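Local coordinates for protein 5-formaminoimidazole-4-carboxamide-1-(beta)-D-ribofuranosyl 5'-monophosphate synthetase (Methanocaldococcus jannaschii, PDB 2R7L) that catalyses the ATP- and formate-dependent, folate-independent formylation of AICAR to FAICAR in de novo purine biosynthesis, at residues A[237-241]-A[242-246]; A[66-69]-A[70-74]. One frame throughout, in Å; residues are numbered along the deposited sequence.

In the fold
Contact 2 (66-74) comes first along the chain and contact 1 (237-246) follows; their centres lie 44 Å apart, with nearest atoms about 30 Å apart. Contact 2 leaves the end of strand 63-66, an outermost strand of the four-stranded parallel sheet, and leads to helix 76-84, with the F70 side chain about 7 Å from the bound AICAR. Contact 1 belongs to the ATP-grasp part: it follows strand 219-230 and helix 233-236, forms helix 241-245 and precedes strand 253-263. It projects from the body of the chain into two neighbouring subunits. The two thus lie in different parts of the enzyme, contact 2 a local turn beside the AICAR pocket and contact 1 a loop and short helix packed between subunits close to ATP.

Contact 1: residues A[237-241]-A[242-246]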
loop_
_atom_site.group_PDB
_atom_site.type_symbol
_atom_site.label_atom_id
_atom_site.label_comp_id
_atom_site.label_asym_id
_atom_site.label_seq_id
_atom_site.Cartn_x
_atom_site.Cartn_y
_atom_site.Cartn_z
ATOM N N VAL A 237 -4.042 4.663 -42.132
ATOM C CA VAL A 237 -5.321 3.977 -42.104
ATOM C C VAL A 237 -6.356 4.730 -41.296
ATOM O O VAL A 237 -7.507 4.300 -41.200
ATOM C CB VAL A 237 -5.178 2.560 -41.556
ATOM C CG1 VAL A 237 -4.279 1.730 -42.481
ATOM C CG2 VAL A 237 -4.610 2.603 -40.145
ATOM N N ARG A 238 -5.961 5.866 -40.735
ATOM C CA ARG A 238 -6.921 6.730 -40.056
ATOM C C ARG A 238 -7.405 7.840 -40.986
ATOM O O ARG A 238 -8.188 8.708 -40.584
ATOM C CB ARG A 238 -6.330 7.327 -38.777
ATOM C CG ARG A 238 -7.400 7.885 -37.843
ATOM C CD ARG A 238 -6.797 8.549 -36.636
ATOM N NE ARG A 238 -7.819 8.865 -35.640
ATOM C CZ ARG A 238 -8.206 10.096 -35.318
ATOM N NH1 ARG A 238 -7.654 11.148 -35.907
ATOM N NH2 ARG A 238 -9.137 10.273 -34.391
ATOM N N ILE A 239 -6.914 7.816 -42.223
ATOM C CA ILE A 239 -7.425 8.687 -43.289
ATOM C C ILE A 239 -8.545 7.917 -43.980
ATOM O O ILE A 239 -8.370 6.743 -44.309
ATOM C CB ILE A 239 -6.319 9.013 -44.309
ATOM C CG1 ILE A 239 -5.132 9.677 -43.610
ATOM C CG2 ILE A 239 -6.834 9.930 -45.429
ATOM C CD1 ILE A 239 -3.905 9.813 -44.494
ATOM N N PRO A 240 -9.712 8.559 -44.174
ATOM C CA PRO A 240 -10.837 7.906 -44.860
ATOM C C PRO A 240 -10.433 7.400 -46.248
ATOM O O PRO A 240 -9.582 8.004 -46.902
ATOM C CB PRO A 240 -11.879 9.025 -44.971
ATOM C CG PRO A 240 -11.534 9.969 -43.860
ATOM C CD PRO A 240 -10.039 9.935 -43.763
ATOM N N ALA A 241 -11.013 6.280 -46.662
ATOM C CA ALA A 241 -10.636 5.608 -47.907
ATOM C C ALA A 241 -10.640 6.547 -49.121
ATOM O O ALA A 241 -9.708 6.533 -49.937
ATOM C CB ALA A 241 -11.553 4.418 -48.153
ATOM N N LYS A 242 -11.682 7.364 -49.229
ATOM C CA LYS A 242 -11.818 8.277 -50.366
ATOM C C LYS A 242 -10.633 9.220 -50.451
ATOM O O LYS A 242 -10.149 9.529 -51.536
ATOM C CB LYS A 242 -13.123 9.071 -50.271
ATOM C CG LYS A 242 -14.367 8.242 -50.592
ATOM C CD LYS A 242 -15.638 8.952 -50.157
ATOM C CE LYS A 242 -16.866 8.056 -50.301
ATOM N NZ LYS A 242 -17.284 7.890 -51.719
ATOM N N ASP A 243 -10.150 9.669 -49.300
ATOM C CA ASP A 243 -8.980 10.538 -49.276
ATOM C C ASP A 243 -7.662 9.783 -49.473
ATOM O O ASP A 243 -6.737 10.308 -50.085
ATOM C CB ASP A 243 -8.977 11.360 -47.996
ATOM C CG ASP A 243 -10.203 12.226 -47.884
ATOM O OD1 ASP A 243 -10.365 13.113 -48.751
ATOM O OD2 ASP A 243 -11.012 12.013 -46.956
ATOM N N GLN A 244 -7.574 8.553 -48.967
ATOM C CA GLN A 244 -6.373 7.749 -49.190
ATOM C C GLN A 244 -6.130 7.546 -50.684
ATOM O O GLN A 244 -5.005 7.673 -51.159
ATOM C CB GLN A 244 -6.483 6.383 -48.509
ATOM C CG GLN A 244 -6.170 6.375 -47.023
ATOM C CD GLN A 244 -6.175 4.977 -46.462
ATOM O OE1 GLN A 244 -5.453 4.098 -46.944
ATOM N NE2 GLN A 244 -7.002 4.749 -45.450
ATOM N N LEU A 245 -7.195 7.223 -51.417
ATOM C CA LEU A 245 -7.112 7.000 -52.862
ATOM C C LEU A 245 -6.619 8.223 -53.629
ATOM O O LEU A 245 -6.039 8.091 -54.704
ATOM C CB LEU A 245 -8.462 6.547 -53.422
ATOM C CG LEU A 245 -9.038 5.267 -52.817
ATOM C CD1 LEU A 245 -10.285 4.856 -53.572
ATOM C CD2 LEU A 245 -8.005 4.145 -52.806
ATOM N N GLU A 246 -6.851 9.408 -53.078
ATOM C CA GLU A 246 -6.395 10.643 -53.705
ATOM C C GLU A 246 -4.958 10.992 -53.357
ATOM O O GLU A 246 -4.427 11.988 -53.842
ATOM C CB GLU A 246 -7.291 11.805 -53.297
ATOM C CG GLU A 246 -8.654 11.779 -53.941
ATOM C CD GLU A 246 -9.558 12.852 -53.386
ATOM O OE1 GLU A 246 -9.751 12.885 -52.149
ATOM O OE2 GLU A 246 -10.075 13.662 -54.182
#
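The carbonyl oxygen of P240 receives two backbone N-H groups of the turn that follows it: Q244 N lies 2.9 Å from P240 O, in the carbonyl plane, and D243 N makes a second, weak bond to the same oxygen. One residue on, L245 N reaches A241 O at 3.0 Å, so the first helical turn is closed by two successive i to i+4 bonds. Q244 adds a bond from its side chain. Its CG stands beside its own backbone N (chi1 -81°) and the chain runs extended from there, folding back over the start of the helix until NE2 meets I239 O at 2.7 Å. This bond is almost straight (172°), and I239 O lies practically in the plane of the amide. The other end is also held, because Q244 OE1 accepts A241 N of the third subunit, and the two bonds together help to hold the amide in its rotation; A241 N in turn donates to Q244 OE1 of the second subunit. Apolar packing accompanies these bonds. I239 CG2 touches D243 CB at 3.6 Å, and I239 CB lies 3.8 Å from Q244 CG. The carboxylate of D243 rests against the proline ring, OD2 being 3.7 Å from P240 CG, while OD1 forms a salt bridge with K178 of the second subunit. R238 takes no part in the turn; its guanidinium forms salt bridges with E230 and D234 of the second subunit and a hydrogen bond to O2' of a bound ATP. V237, A241 and L245 each pack on their own counterpart in the third subunit. The arrangement is a helix start with proline at the N-cap, next to the ATP site, and its like-with-like packing is consistent with a position near the threefold axis of a trimer.

Contact 2: residues A[66-69]-A[70-74]; sequences YVDN and FSDIK
This is a local turn, in which the chain leaving strand 63-66, at one margin of the parallel sheet, swings into a short 3-10 segment before helix 76-84. N69 and D72 close it from both directions. D72 N donates to N69 O over 2.8 Å, a nearly straight bond (167°) of i to i+3 spacing, although the donor stands well above the carbonyl plane. In return N69 N donates to D72 OD2 at 3.1 Å, entering from above the carboxylate plane. The carboxylate can turn back because CG of D72 lies beside its own backbone N (chi1 -63°). D72 OD2 also sits 3.2 Å from D68 CB, and a water joins the same oxygen to the preceding backbone: it accepts from D68 N and donates to D72 OD2, both at 2.9 Å, with a weak third bond to D68 OD1. On the inner side V67 fills the bend. Its CG2 abuts the edge of the F70 ring, in the ring plane, at 3.8 Å from CD2, the two side chains crossing at about a right angle. V67 CB passes 4.0 Å from D72 CB, and CG2 has a looser contact with I73 CG2. The F70 ring meets Y98 edge-to-face, I73 packs against helix 93-99, and V67 and I73 both touch I46 of strand 43-47, so the turn is seated on the sheet and beside the AICAR pocket, where F70 approaches S94. The D72 carboxylate thus returns to the backbone N-H three residues earlier. The N-H and water donors would favour its negative charge, whereas D68 OD1, 4.3 Å from D72 OD2, probably opposes it, a repulsion that the shared water, only weakly bonded to D68 OD1, may partly relieve.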
loop_
_atom_site.group_PDB
_atom_site.type_symbol
_atom_site.label_atom_id
_atom_site.label_comp_id
_atom_site.label_asym_id
_atom_site.label_seq_id
_atom_site.Cartn_x
_atom_site.Cartn_y
_atom_site.Cartn_z
ATOM N N TYR A 66 28.605 8.275 -18.044
ATOM C CA TYR A 66 28.500 9.000 -19.308
ATOM C C TYR A 66 29.496 8.504 -20.363
ATOM O O TYR A 66 30.666 8.265 -20.067
ATOM C CB TYR A 66 28.693 10.498 -19.085
ATOM C CG TYR A 66 27.483 11.192 -18.525
ATOM C CD1 TYR A 66 26.682 11.988 -19.331
ATOM C CD2 TYR A 66 27.132 11.048 -17.188
ATOM C CE1 TYR A 66 25.567 12.624 -18.821
ATOM C CE2 TYR A 66 26.015 11.677 -16.669
ATOM C CZ TYR A 66 25.238 12.463 -17.489
ATOM O OH TYR A 66 24.127 13.089 -16.977
ATOM N N VAL A 67 29.013 8.339 -21.594
ATOM C CA VAL A 67 29.870 8.019 -22.735
ATOM C C VAL A 67 29.740 9.110 -23.793
ATOM O O VAL A 67 28.756 9.848 -23.812
ATOM C CB VAL A 67 29.531 6.649 -23.361
ATOM C CG1 VAL A 67 29.955 5.527 -22.443
ATOM C CG2 VAL A 67 28.041 6.552 -23.699
ATOM N N ASP A 68 30.739 9.224 -24.665
ATOM C CA ASP A 68 30.708 10.232 -25.723
ATOM C C ASP A 68 29.596 9.931 -26.722
ATOM O O ASP A 68 28.865 10.827 -27.150
ATOM C CB ASP A 68 32.062 10.311 -26.431
ATOM C CG ASP A 68 33.080 11.123 -25.649
ATOM O OD1 ASP A 68 34.258 10.706 -25.599
ATOM O OD2 ASP A 68 32.701 12.172 -25.081
ATOM N N ASN A 69 29.485 8.656 -27.077
ATOM C CA ASN A 69 28.431 8.142 -27.939
ATOM C C ASN A 69 28.132 6.734 -27.463
ATOM O O ASN A 69 29.036 6.045 -26.981
ATOM C CB ASN A 69 28.900 8.099 -29.399
ATOM C CG ASN A 69 29.105 9.484 -29.992
ATOM O OD1 ASN A 69 28.142 10.194 -30.292
ATOM N ND2 ASN A 69 30.366 9.872 -30.170
ATOM N N PHE A 70 26.882 6.295 -27.599
ATOM C CA PHE A 70 26.491 4.988 -27.071
ATOM C C PHE A 70 27.324 3.864 -27.667
ATOM O O PHE A 70 27.325 2.741 -27.161
ATOM C CB PHE A 70 25.000 4.702 -27.285
ATOM C CG PHE A 70 24.087 5.448 -26.347
ATOM C CD1 PHE A 70 22.718 5.462 -26.562
ATOM C CD2 PHE A 70 24.595 6.151 -25.263
ATOM C CE1 PHE A 70 21.871 6.148 -25.706
ATOM C CE2 PHE A 70 23.749 6.840 -24.405
ATOM C CZ PHE A 70 22.388 6.839 -24.627
ATOM N N SER A 71 28.034 4.162 -28.748
ATOM C CA SER A 71 28.873 3.156 -29.378
ATOM C C SER A 71 30.050 2.784 -28.473
ATOM O O SER A 71 30.597 1.686 -28.576
ATOM C CB SER A 71 29.367 3.648 -30.736
ATOM O OG SER A 71 29.619 2.550 -31.593
ATOM N N ASP A 72 30.412 3.697 -27.574
ATOM C CA ASP A 72 31.561 3.509 -26.686
ATOM C C ASP A 72 31.360 2.431 -25.622
ATOM O O ASP A 72 32.325 1.977 -25.009
ATOM C CB ASP A 72 31.934 4.829 -26.013
ATOM C CG ASP A 72 32.363 5.881 -27.007
ATOM O OD1 ASP A 72 32.894 5.509 -28.073
ATOM O OD2 ASP A 72 32.172 7.082 -26.726
ATOM N N ILE A 73 30.115 2.021 -25.406
ATOM C CA ILE A 73 29.803 1.082 -24.329
ATOM C C ILE A 73 30.477 -0.278 -24.504
ATOM O O ILE A 73 30.446 -1.119 -23.600
ATOM C CB ILE A 73 28.284 0.912 -24.146
ATOM C CG1 ILE A 73 27.693 0.061 -25.271
ATOM C CG2 ILE A 73 27.620 2.271 -24.092
ATOM C CD1 ILE A 73 26.179 -0.039 -25.228
ATOM N N LYS A 74 31.086 -0.494 -25.666
ATOM C CA LYS A 74 31.882 -1.696 -25.892
ATOM C C LYS A 74 33.305 -1.499 -25.369
ATOM O O LYS A 74 33.986 -2.464 -25.029
ATOM C CB LYS A 74 31.916 -2.055 -27.378
ATOM C CG LYS A 74 32.278 -0.888 -28.276
ATOM C CD LYS A 74 32.780 -1.350 -29.632
ATOM C CE LYS A 74 32.800 -0.196 -30.617
ATOM N NZ LYS A 74 33.404 1.022 -30.011
HETATM O O HOH W 1 33.174 7.818 -24.098
#